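Local coordinates for protein rhodopsin (Todarodes pacificus, PDB 2Z73) that absorbs light through a bound retinal whose 11-cis to all-trans isomerization activates G-protein signalling to phospholipase C for vision at low light intensity, at residues 74-79 with 120-125; 70-75 with 150-155; 12-17 with 99-104. All coordinates share one frame; numbering follows the deposited sequence.

Contact 1 (74-79 with 120-125); sequences INLAFS and FMSIMT. With RET (retinal), chain D.
Leu76 and Ser122 mark the closest backbone approach, CA to CA 5.5 Å, of two helix segments that run antiparallel at 164° with axes 9.0 Å apart. Beside them the Ser79 hydroxyl donates to that of Ser122, OG to OG 3.0 Å; Ser122 OG is also hydrogen-bonded to Asp80 and to the Phe118 carbonyl, so several polar groups meet in a buried interior. Leu76 lays CD2 against this hydroxyl. The pair belongs to the seven-helix bundle of a rhodopsin-family receptor, joining transmembrane helices 2 and 3 along their buried faces. One helical turn before Ser79, Asn75 directs ND2 at Thr125 OG1, 2.7 Å off but at a poor angle, a weak bond; its OD1 is taken by Trp160 of helix 149-167. Thr125 OG1 itself donates to Met121 O from above the carbonyl plane, while Thr125 N reaches the same oxygen from the opposite face. Met121 extends CG anti to its own N (chi1 -163°), then bends at chi3 and sets CE between Ser79 CB, 3.5 Å away, and Asn75 OD1. On the retinal side, Phe120 CE2 approaches C7 of the chromophore at 3.5 Å.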
loop_
_atom_site.group_PDB
_atom_site.type_symbol
_atom_site.label_atom_id
_atom_site.label_comp_id
_atom_site.label_asym_id
_atom_site.label_seq_id
_atom_site.Cartn_x
_atom_site.Cartn_y
_atom_site.Cartn_z
ATOM N N ILE A 74 -8.497 -5.774 4.040
ATOM C CA ILE A 74 -7.810 -6.805 4.784
ATOM C C ILE A 74 -6.600 -7.268 3.987
ATOM O O ILE A 74 -5.488 -7.353 4.515
ATOM C CB ILE A 74 -8.770 -7.989 5.096
ATOM C CG1 ILE A 74 -9.817 -7.530 6.123
ATOM C CG2 ILE A 74 -7.997 -9.190 5.646
ATOM C CD1 ILE A 74 -10.938 -8.508 6.363
ATOM N N ASN A 75 -6.819 -7.555 2.708
ATOM C CA ASN A 75 -5.749 -8.011 1.830
ATOM C C ASN A 75 -4.588 -7.010 1.845
ATOM O O ASN A 75 -3.416 -7.404 1.879
ATOM C CB ASN A 75 -6.274 -8.190 0.400
ATOM C CG ASN A 75 -5.214 -8.733 -0.538
ATOM O OD1 ASN A 75 -4.797 -9.886 -0.421
ATOM N ND2 ASN A 75 -4.764 -7.903 -1.467
ATOM N N LEU A 76 -4.930 -5.721 1.820
ATOM C CA LEU A 76 -3.937 -4.650 1.841
ATOM C C LEU A 76 -3.150 -4.703 3.159
ATOM O O LEU A 76 -1.925 -4.573 3.174
ATOM C CB LEU A 76 -4.636 -3.296 1.737
ATOM C CG LEU A 76 -3.983 -2.156 0.959
ATOM C CD1 LEU A 76 -4.641 -0.848 1.368
ATOM C CD2 LEU A 76 -2.486 -2.092 1.227
ATOM N N ALA A 77 -3.864 -4.891 4.266
ATOM C CA ALA A 77 -3.231 -4.952 5.572
ATOM C C ALA A 77 -2.318 -6.167 5.701
ATOM O O ALA A 77 -1.275 -6.088 6.347
ATOM C CB ALA A 77 -4.282 -4.969 6.662
ATOM N N PHE A 78 -2.708 -7.291 5.104
ATOM C CA PHE A 78 -1.881 -8.498 5.176
ATOM C C PHE A 78 -0.599 -8.191 4.409
ATOM O O PHE A 78 0.507 -8.537 4.836
ATOM C CB PHE A 78 -2.584 -9.689 4.514
ATOM C CG PHE A 78 -1.783 -10.961 4.552
ATOM C CD1 PHE A 78 -2.049 -11.940 5.496
ATOM C CD2 PHE A 78 -0.722 -11.157 3.672
ATOM C CE1 PHE A 78 -1.275 -13.091 5.569
ATOM C CE2 PHE A 78 0.060 -12.311 3.741
ATOM C CZ PHE A 78 -0.215 -13.274 4.688
ATOM N N SER A 79 -0.776 -7.537 3.269
ATOM C CA SER A 79 0.315 -7.143 2.418
ATOM C C SER A 79 1.286 -6.263 3.188
ATOM O O SER A 79 2.483 -6.543 3.262
ATOM C CB SER A 79 -0.231 -6.370 1.215
ATOM O OG SER A 79 0.794 -5.983 0.323
ATOM N N PHE A 120 3.942 -4.525 -4.965
ATOM C CA PHE A 120 3.096 -4.584 -6.153
ATOM C C PHE A 120 1.667 -4.896 -5.729
ATOM O O PHE A 120 0.712 -4.466 -6.366
ATOM C CB PHE A 120 3.579 -5.676 -7.127
ATOM C CG PHE A 120 4.898 -5.379 -7.792
ATOM C CD1 PHE A 120 5.786 -6.411 -8.067
ATOM C CD2 PHE A 120 5.242 -4.079 -8.156
ATOM C CE1 PHE A 120 7.016 -6.165 -8.699
ATOM C CE2 PHE A 120 6.464 -3.811 -8.788
ATOM C CZ PHE A 120 7.359 -4.866 -9.062
ATOM N N MET A 121 1.534 -5.646 -4.640
ATOM C CA MET A 121 0.226 -6.044 -4.131
ATOM C C MET A 121 -0.530 -4.907 -3.472
ATOM O O MET A 121 -1.743 -4.807 -3.623
ATOM C CB MET A 121 0.355 -7.202 -3.148
ATOM C CG MET A 121 -0.959 -7.929 -2.902
ATOM S SD MET A 121 -0.750 -9.588 -2.174
ATOM C CE MET A 121 -1.234 -9.291 -0.513
ATOM N N SER A 122 0.167 -4.040 -2.749
ATOM C CA SER A 122 -0.529 -2.943 -2.111
ATOM C C SER A 122 -1.198 -1.972 -3.096
ATOM O O SER A 122 -2.320 -1.522 -2.853
ATOM C CB SER A 122 0.408 -2.210 -1.154
ATOM O OG SER A 122 0.594 -2.985 0.016
ATOM N N ILE A 123 -0.538 -1.656 -4.209
ATOM C CA ILE A 123 -1.140 -0.756 -5.198
ATOM C C ILE A 123 -2.219 -1.460 -6.006
ATOM O O ILE A 123 -3.264 -0.875 -6.293
ATOM C CB ILE A 123 -0.124 -0.205 -6.210
ATOM C CG1 ILE A 123 1.209 -0.936 -6.063
ATOM C CG2 ILE A 123 -0.005 1.302 -6.053
ATOM C CD1 ILE A 123 2.188 -0.645 -7.170
ATOM N N MET A 124 -1.977 -2.709 -6.384
ATOM C CA MET A 124 -2.977 -3.430 -7.166
ATOM C C MET A 124 -4.230 -3.663 -6.318
ATOM O O MET A 124 -5.354 -3.673 -6.838
ATOM C CB MET A 124 -2.424 -4.762 -7.669
ATOM C CG MET A 124 -3.299 -5.403 -8.720
ATOM S SD MET A 124 -3.799 -4.235 -10.014
ATOM C CE MET A 124 -2.420 -4.306 -11.122
ATOM N N THR A 125 -4.041 -3.846 -5.012
ATOM C CA THR A 125 -5.181 -4.043 -4.137
ATOM C C THR A 125 -5.915 -2.716 -4.143
ATOM O O THR A 125 -7.137 -2.679 -4.245
ATOM C CB THR A 125 -4.774 -4.379 -2.684
ATOM O OG1 THR A 125 -4.069 -5.619 -2.658
ATOM C CG2 THR A 125 -6.005 -4.500 -1.801
HETATM C C1 RET D . 9.103 0.136 -8.424
HETATM C C2 RET D . 8.300 1.458 -8.586
HETATM C C3 RET D . 7.473 1.878 -7.383
HETATM C C4 RET D . 6.569 0.748 -6.860
HETATM C C5 RET D . 7.309 -0.582 -6.704
HETATM C C6 RET D . 8.456 -0.879 -7.396
HETATM C C7 RET D . 9.193 -2.200 -7.222
HETATM C C8 RET D . 9.926 -2.562 -6.081
HETATM C C9 RET D . 10.628 -3.799 -5.712
HETATM C C10 RET D . 11.191 -3.740 -4.498
HETATM C C11 RET D . 11.909 -4.732 -3.728
HETATM C C12 RET D . 12.460 -4.595 -2.484
HETATM C C13 RET D . 12.663 -3.438 -1.528
HETATM C C14 RET D . 13.187 -3.664 -0.285
HETATM C C15 RET D . 13.432 -2.596 0.693
HETATM C C16 RET D . 9.266 -0.520 -9.795
HETATM C C17 RET D . 10.541 0.571 -7.990
HETATM C C18 RET D . 6.594 -1.453 -5.705
HETATM C C19 RET D . 10.634 -4.994 -6.645
HETATM C C20 RET D . 12.259 -2.036 -2.034
#

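Contact 2 (70-75 with 150-155); sequences NMFIIN and RRAFIM. With BOG (octyl beta-D-glucopyranoside), chain C.
Met71 and Ala152 face each other where the two helix segments come nearest, CA to CA 7.1 Å, the axes 10.0 Å apart and inclined by 25° in the same general direction. With so wide a spacing the space is bridged by Met71 and Phe72 from one helix and Met155 from the other, with the small Ala152 between. Ala152 is the shallow spot on this face of 150-155, and Met71 and Phe72 both reach in toward it. Met71 holds CG anti to its carbonyl carbon (chi1 -75°), runs on extended and turns at chi3, which brings SD to 4.0 Å from Ala152 CB and lets CE ride past the methyl to the backbone of Phe153, 4.0 Å from its N. Phe72 reaches another flank of the same alanine, well apart from Met71 SD: the rim atom CZ lies 4.2 Å from Ala152 CB, and CE1 approaches the Ala152 carbonyl oxygen. One turn further along, Met155 lies along the CE1-CZ end of the ring. Its CB sits 3.8 Å from Phe72 CE1, and its chain bends at chi3 so that CE, like SD, comes to 3.8 Å from Phe72 CZ. An alanine in place of Phe72 would probably leave Met155 without its aromatic partner and open a gap between Ala152 and Met155 on one helix and Met128 and Ile129 of helix 104-138, which the ring also touches. Met147, in the loop before helix 149-167, packs on Phe72, Ala152 and Met155. The sulfur of Met155 stands at the edge of the Phe72 ring, 78° off its normal, a Met-aromatic contact that joins the cytoplasmic ends of transmembrane helices 2 and 4 in the rhodopsin-type bundle.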
loop_
_atom_site.group_PDB
_atom_site.type_symbol
_atom_site.label_atom_id
_atom_site.label_comp_id
_atom_site.label_asym_id
_atom_site.label_seq_id
_atom_site.Cartn_x
_atom_site.Cartn_y
_atom_site.Cartn_z
ATOM N N ASN A 70 -14.455 -4.690 1.853
ATOM C CA ASN A 70 -13.532 -4.612 2.981
ATOM C C ASN A 70 -12.484 -5.711 2.943
ATOM O O ASN A 70 -11.470 -5.634 3.634
ATOM C CB ASN A 70 -14.305 -4.676 4.292
ATOM C CG ASN A 70 -14.884 -3.349 4.679
ATOM O OD1 ASN A 70 -15.674 -3.257 5.610
ATOM N ND2 ASN A 70 -14.483 -2.303 3.976
ATOM N N MET A 71 -12.745 -6.742 2.147
ATOM C CA MET A 71 -11.795 -7.832 1.994
ATOM C C MET A 71 -10.517 -7.217 1.408
ATOM O O MET A 71 -9.405 -7.577 1.806
ATOM C CB MET A 71 -12.363 -8.904 1.054
ATOM C CG MET A 71 -13.448 -9.790 1.682
ATOM S SD MET A 71 -14.294 -10.901 0.501
ATOM C CE MET A 71 -12.841 -11.827 -0.157
ATOM N N PHE A 72 -10.689 -6.277 0.473
ATOM C CA PHE A 72 -9.555 -5.603 -0.151
ATOM C C PHE A 72 -8.727 -4.943 0.942
ATOM O O PHE A 72 -7.502 -5.023 0.929
ATOM C CB PHE A 72 -10.002 -4.527 -1.149
ATOM C CG PHE A 72 -10.794 -5.050 -2.319
ATOM C CD1 PHE A 72 -10.444 -6.236 -2.952
ATOM C CD2 PHE A 72 -11.897 -4.344 -2.794
ATOM C CE1 PHE A 72 -11.187 -6.714 -4.042
ATOM C CE2 PHE A 72 -12.642 -4.813 -3.877
ATOM C CZ PHE A 72 -12.289 -5.996 -4.499
ATOM N N ILE A 73 -9.405 -4.283 1.881
ATOM C CA ILE A 73 -8.727 -3.609 2.988
ATOM C C ILE A 73 -7.904 -4.616 3.787
ATOM O O ILE A 73 -6.761 -4.352 4.162
ATOM C CB ILE A 73 -9.735 -2.921 3.954
ATOM C CG1 ILE A 73 -10.233 -1.606 3.351
ATOM C CG2 ILE A 73 -9.073 -2.637 5.301
ATOM C CD1 ILE A 73 -11.266 -0.882 4.217
ATOM N N ILE A 74 -8.497 -5.774 4.040
ATOM C CA ILE A 74 -7.810 -6.805 4.784
ATOM C C ILE A 74 -6.600 -7.268 3.987
ATOM O O ILE A 74 -5.488 -7.353 4.515
ATOM C CB ILE A 74 -8.770 -7.989 5.096
ATOM C CG1 ILE A 74 -9.817 -7.530 6.123
ATOM C CG2 ILE A 74 -7.997 -9.190 5.646
ATOM C CD1 ILE A 74 -10.938 -8.508 6.363
ATOM N N ASN A 75 -6.819 -7.555 2.708
ATOM C CA ASN A 75 -5.749 -8.011 1.830
ATOM C C ASN A 75 -4.588 -7.010 1.845
ATOM O O ASN A 75 -3.416 -7.404 1.879
ATOM C CB ASN A 75 -6.274 -8.190 0.400
ATOM C CG ASN A 75 -5.214 -8.733 -0.538
ATOM O OD1 ASN A 75 -4.797 -9.886 -0.421
ATOM N ND2 ASN A 75 -4.764 -7.903 -1.467
ATOM N N ARG A 150 -18.132 -13.080 -4.397
ATOM C CA ARG A 150 -17.645 -13.751 -5.593
ATOM C C ARG A 150 -16.627 -12.852 -6.266
ATOM O O ARG A 150 -15.441 -13.169 -6.310
ATOM C CB ARG A 150 -18.799 -14.038 -6.560
ATOM C CG ARG A 150 -19.519 -15.358 -6.305
ATOM C CD ARG A 150 -20.021 -15.460 -4.872
ATOM N NE ARG A 150 -20.900 -14.347 -4.532
ATOM C CZ ARG A 150 -21.376 -14.122 -3.312
ATOM N NH1 ARG A 150 -22.173 -13.084 -3.091
ATOM N NH2 ARG A 150 -21.051 -14.931 -2.314
ATOM N N ARG A 151 -17.098 -11.718 -6.777
ATOM C CA ARG A 151 -16.220 -10.767 -7.442
ATOM C C ARG A 151 -14.962 -10.494 -6.619
ATOM O O ARG A 151 -13.845 -10.778 -7.062
ATOM C CB ARG A 151 -16.961 -9.454 -7.717
ATOM C CG ARG A 151 -17.406 -9.277 -9.165
ATOM C CD ARG A 151 -18.404 -10.350 -9.597
ATOM N NE ARG A 151 -19.777 -10.027 -9.210
ATOM C CZ ARG A 151 -20.819 -10.826 -9.418
ATOM N NH1 ARG A 151 -20.648 -12.003 -10.005
ATOM N NH2 ARG A 151 -22.035 -10.442 -9.051
ATOM N N ALA A 152 -15.149 -9.950 -5.423
ATOM C CA ALA A 152 -14.032 -9.625 -4.545
ATOM C C ALA A 152 -13.002 -10.750 -4.491
ATOM O O ALA A 152 -11.816 -10.532 -4.754
ATOM C CB ALA A 152 -14.545 -9.326 -3.148
ATOM N N PHE A 153 -13.457 -11.953 -4.151
ATOM C CA PHE A 153 -12.567 -13.100 -4.064
ATOM C C PHE A 153 -11.758 -13.302 -5.349
ATOM O O PHE A 153 -10.552 -13.535 -5.294
ATOM C CB PHE A 153 -13.368 -14.364 -3.736
ATOM C CG PHE A 153 -12.536 -15.614 -3.671
ATOM C CD1 PHE A 153 -11.440 -15.692 -2.820
ATOM C CD2 PHE A 153 -12.839 -16.709 -4.474
ATOM C CE1 PHE A 153 -10.649 -16.847 -2.773
ATOM C CE2 PHE A 153 -12.058 -17.865 -4.433
ATOM C CZ PHE A 153 -10.959 -17.932 -3.581
ATOM N N ILE A 154 -12.411 -13.211 -6.503
ATOM C CA ILE A 154 -11.710 -13.387 -7.774
ATOM C C ILE A 154 -10.706 -12.252 -7.955
ATOM O O ILE A 154 -9.581 -12.466 -8.391
ATOM C CB ILE A 154 -12.695 -13.377 -8.967
ATOM C CG1 ILE A 154 -13.800 -14.407 -8.737
ATOM C CG2 ILE A 154 -11.960 -13.705 -10.254
ATOM C CD1 ILE A 154 -14.996 -14.225 -9.651
ATOM N N MET A 155 -11.112 -11.038 -7.609
ATOM C CA MET A 155 -10.221 -9.892 -7.741
ATOM C C MET A 155 -8.915 -10.055 -6.946
ATOM O O MET A 155 -7.833 -9.842 -7.495
ATOM C CB MET A 155 -10.967 -8.599 -7.350
ATOM C CG MET A 155 -11.891 -8.095 -8.479
ATOM S SD MET A 155 -13.294 -7.020 -8.048
ATOM C CE MET A 155 -12.553 -5.386 -8.203
HETATM C C1 BOG C . -19.600 -0.081 2.799
HETATM O O1 BOG C . -18.603 0.371 1.987
HETATM C C2 BOG C . -19.881 1.156 3.612
HETATM O O2 BOG C . -18.716 1.618 4.397
HETATM C C3 BOG C . -20.965 0.685 4.471
HETATM O O3 BOG C . -21.244 1.818 5.210
HETATM C C4 BOG C . -22.181 0.189 3.586
HETATM O O4 BOG C . -23.222 -0.259 4.396
HETATM C C5 BOG C . -21.850 -1.009 2.801
HETATM O O5 BOG C . -20.788 -0.535 1.982
HETATM C C6 BOG C . -23.061 -1.501 1.901
HETATM O O6 BOG C . -22.643 -2.752 1.132
HETATM C "C1'" BOG C . -17.764 -0.749 1.984
HETATM C "C2'" BOG C . -16.894 -0.435 0.872
HETATM C "C3'" BOG C . -15.548 -0.498 1.509
HETATM C "C4'" BOG C . -14.887 0.560 0.828
HETATM C "C5'" BOG C . -13.454 0.344 1.147
HETATM C "C6'" BOG C . -12.950 1.679 1.063
HETATM C "C7'" BOG C . -11.542 1.479 1.453
HETATM C "C8'" BOG C . -11.218 2.759 1.995
#

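Contact 3 (12-17 with 99-104); sequences WYNPSI and KKWIFG
Asn14 and Trp101 tie the extracellular N-terminal segment to the loop between transmembrane helices 2 and 3, and the asparagine builds an Asx turn while doing so. With CG anti to the backbone N (chi1 -166°) the amide is placed between its own chain and the loop, and chi2 (-53°) turns OD1 to the following backbone and ND2 across. OD1 takes the backbone N of Ser16 at 2.8 Å in the carbonyl plane, and that of Ile17 in a longer bond from well above the plane. ND2 donates to Trp101 O, 3.0 Å away, on a lone pair in the carbonyl plane. The same nitrogen lies near the plane of the indole, at its edge. Lys100 approaches farther up the N-terminal segment: its chain bends at chi3 and chi4, curling NZ back to donate to Tyr13 O at 3.0 Å from above the carbonyl plane. Trp101 holds CG anti to its N (chi1 175°), directing the indole toward Ile17, whose CD1 sits 3.6 Å from Trp101 CD1, an apolar touch on the five-membered ring; the isoleucine side chain also packs on Leu179 of strand 177-179 and on Cys108, a half of the Cys108-Cys186 disulfide. The indole is fixed within its own loop by NE1 donating to Gly104 O, the acceptor lying in the ring plane, and it meets Tyr111 edge to face. Gly104 has backbone angles that would jam any CB against the preceding carbonyl oxygen, and Ser16 CB packs directly on its CA. A water bridges the two segments beside this point, hydrogen-bonded to Ser16 OG, donating to Trp101 O and accepting from Gly104 N at 2.6 Å.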
loop_
_atom_site.group_PDB
_atom_site.type_symbol
_atom_site.label_atom_id
_atom_site.label_comp_id
_atom_site.label_asym_id
_atom_site.label_seq_id
_atom_site.Cartn_x
_atom_site.Cartn_y
_atom_site.Cartn_z
ATOM N N TRP A 12 33.040 -3.733 2.709
ATOM C CA TRP A 12 31.785 -4.143 2.111
ATOM C C TRP A 12 31.693 -5.627 1.771
ATOM O O TRP A 12 30.609 -6.122 1.465
ATOM C CB TRP A 12 31.553 -3.333 0.829
ATOM C CG TRP A 12 32.731 -3.418 -0.108
ATOM C CD1 TRP A 12 33.801 -2.568 -0.158
ATOM C CD2 TRP A 12 33.027 -4.486 -1.016
ATOM N NE1 TRP A 12 34.752 -3.045 -1.034
ATOM C CE2 TRP A 12 34.302 -4.222 -1.574
ATOM C CE3 TRP A 12 32.344 -5.646 -1.409
ATOM C CZ2 TRP A 12 34.907 -5.076 -2.502
ATOM C CZ3 TRP A 12 32.950 -6.500 -2.332
ATOM C CH2 TRP A 12 34.220 -6.208 -2.867
ATOM N N TYR A 13 32.814 -6.338 1.820
ATOM C CA TYR A 13 32.814 -7.749 1.446
ATOM C C TYR A 13 31.828 -8.656 2.139
ATOM O O TYR A 13 31.816 -8.768 3.362
ATOM C CB TYR A 13 34.192 -8.377 1.607
ATOM C CG TYR A 13 34.222 -9.809 1.112
ATOM C CD1 TYR A 13 34.369 -10.872 1.999
ATOM C CD2 TYR A 13 34.089 -10.098 -0.243
ATOM C CE1 TYR A 13 34.386 -12.191 1.547
ATOM C CE2 TYR A 13 34.103 -11.402 -0.709
ATOM C CZ TYR A 13 34.252 -12.446 0.195
ATOM O OH TYR A 13 34.271 -13.753 -0.248
ATOM N N ASN A 14 31.013 -9.326 1.336
ATOM C CA ASN A 14 30.050 -10.260 1.866
ATOM C C ASN A 14 30.372 -11.650 1.326
ATOM O O ASN A 14 30.382 -11.880 0.121
ATOM C CB ASN A 14 28.631 -9.861 1.470
ATOM C CG ASN A 14 27.590 -10.600 2.270
ATOM O OD1 ASN A 14 27.599 -11.832 2.339
ATOM N ND2 ASN A 14 26.689 -9.856 2.889
ATOM N N PRO A 15 30.645 -12.598 2.222
ATOM C CA PRO A 15 30.966 -13.957 1.793
ATOM C C PRO A 15 29.813 -14.709 1.147
ATOM O O PRO A 15 30.032 -15.719 0.482
ATOM C CB PRO A 15 31.431 -14.615 3.090
ATOM C CG PRO A 15 30.587 -13.930 4.120
ATOM C CD PRO A 15 30.701 -12.486 3.689
ATOM N N SER A 16 28.590 -14.212 1.326
ATOM C CA SER A 16 27.393 -14.866 0.785
ATOM C C SER A 16 26.863 -14.251 -0.502
ATOM O O SER A 16 26.321 -14.952 -1.357
ATOM C CB SER A 16 26.255 -14.819 1.807
ATOM O OG SER A 16 26.646 -15.314 3.074
ATOM N N ILE A 17 27.016 -12.936 -0.627
ATOM C CA ILE A 17 26.491 -12.196 -1.762
ATOM C C ILE A 17 27.572 -11.347 -2.426
ATOM O O ILE A 17 28.345 -10.678 -1.744
ATOM C CB ILE A 17 25.338 -11.292 -1.258
ATOM C CG1 ILE A 17 24.309 -12.164 -0.522
ATOM C CG2 ILE A 17 24.716 -10.496 -2.420
ATOM C CD1 ILE A 17 23.328 -11.410 0.333
ATOM N N LYS A 99 26.524 -3.901 10.775
ATOM C CA LYS A 99 27.082 -3.249 9.602
ATOM C C LYS A 99 27.353 -4.270 8.507
ATOM O O LYS A 99 28.313 -4.136 7.759
ATOM C CB LYS A 99 28.359 -2.509 9.996
ATOM C CG LYS A 99 28.079 -1.396 11.007
ATOM C CD LYS A 99 29.155 -1.254 12.065
ATOM C CE LYS A 99 30.433 -0.688 11.499
ATOM N NZ LYS A 99 31.433 -0.484 12.581
ATOM N N LYS A 100 26.492 -5.288 8.413
ATOM C CA LYS A 100 26.640 -6.335 7.409
ATOM C C LYS A 100 25.438 -7.279 7.335
ATOM O O LYS A 100 24.810 -7.556 8.352
ATOM C CB LYS A 100 27.900 -7.151 7.699
ATOM C CG LYS A 100 28.158 -8.263 6.705
ATOM C CD LYS A 100 29.585 -8.792 6.816
ATOM C CE LYS A 100 30.605 -7.680 6.592
ATOM N NZ LYS A 100 30.359 -6.952 5.317
ATOM N N TRP A 101 25.124 -7.761 6.131
ATOM C CA TRP A 101 24.028 -8.704 5.930
ATOM C C TRP A 101 24.555 -10.105 6.183
ATOM O O TRP A 101 25.252 -10.686 5.346
ATOM C CB TRP A 101 23.469 -8.613 4.501
ATOM C CG TRP A 101 22.402 -9.652 4.196
ATOM C CD1 TRP A 101 22.607 -10.937 3.778
ATOM C CD2 TRP A 101 20.981 -9.490 4.306
ATOM N NE1 TRP A 101 21.408 -11.582 3.619
ATOM C CE2 TRP A 101 20.392 -10.721 3.937
ATOM C CE3 TRP A 101 20.146 -8.425 4.683
ATOM C CZ2 TRP A 101 18.997 -10.921 3.933
ATOM C CZ3 TRP A 101 18.751 -8.625 4.679
ATOM C CH2 TRP A 101 18.199 -9.864 4.305
ATOM N N ILE A 102 24.220 -10.643 7.348
ATOM C CA ILE A 102 24.678 -11.967 7.773
ATOM C C ILE A 102 23.695 -13.106 7.542
ATOM O O ILE A 102 23.881 -14.174 8.107
ATOM C CB ILE A 102 24.967 -11.977 9.278
ATOM C CG1 ILE A 102 23.668 -11.634 10.039
ATOM C CG2 ILE A 102 26.078 -10.996 9.606
ATOM C CD1 ILE A 102 23.698 -11.923 11.526
ATOM N N PHE A 103 22.670 -12.907 6.722
ATOM C CA PHE A 103 21.680 -13.963 6.545
ATOM C C PHE A 103 21.739 -14.777 5.271
ATOM O O PHE A 103 20.837 -15.569 5.000
ATOM C CB PHE A 103 20.279 -13.378 6.743
ATOM C CG PHE A 103 20.092 -12.709 8.080
ATOM C CD1 PHE A 103 19.980 -13.469 9.245
ATOM C CD2 PHE A 103 20.087 -11.322 8.182
ATOM C CE1 PHE A 103 19.869 -12.850 10.493
ATOM C CE2 PHE A 103 19.977 -10.694 9.424
ATOM C CZ PHE A 103 19.871 -11.454 10.576
ATOM N N GLY A 104 22.803 -14.601 4.496
ATOM C CA GLY A 104 22.956 -15.366 3.271
ATOM C C GLY A 104 22.180 -14.893 2.066
ATOM O O GLY A 104 21.243 -14.119 2.180
HETATM O O HOH W 1 25.141 -13.426 4.688
#

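Contacts 1 and 2 lie next to each other, centres about 10 Å apart, and both use helix 70-87, sharing Ile74 and Asn75. From it contact 1 turns to helix 104-138 and contact 2 to helix 149-167, which follows helix 104-138 in the chain; they touch where Thr125 CG2 packs on Phe72 O. Contact 3 sits at the extracellular end, its centre about 30 Å from that of contact 1 and about 39 Å from that of contact 2. In sequence its segments alternate with theirs: 12-17 precedes helix 70-87, and the loop 99-104 falls between that helix and helix 104-138. Three levels of one receptor are thus joined: extracellular cap, retinal-side core and cytoplasmic end.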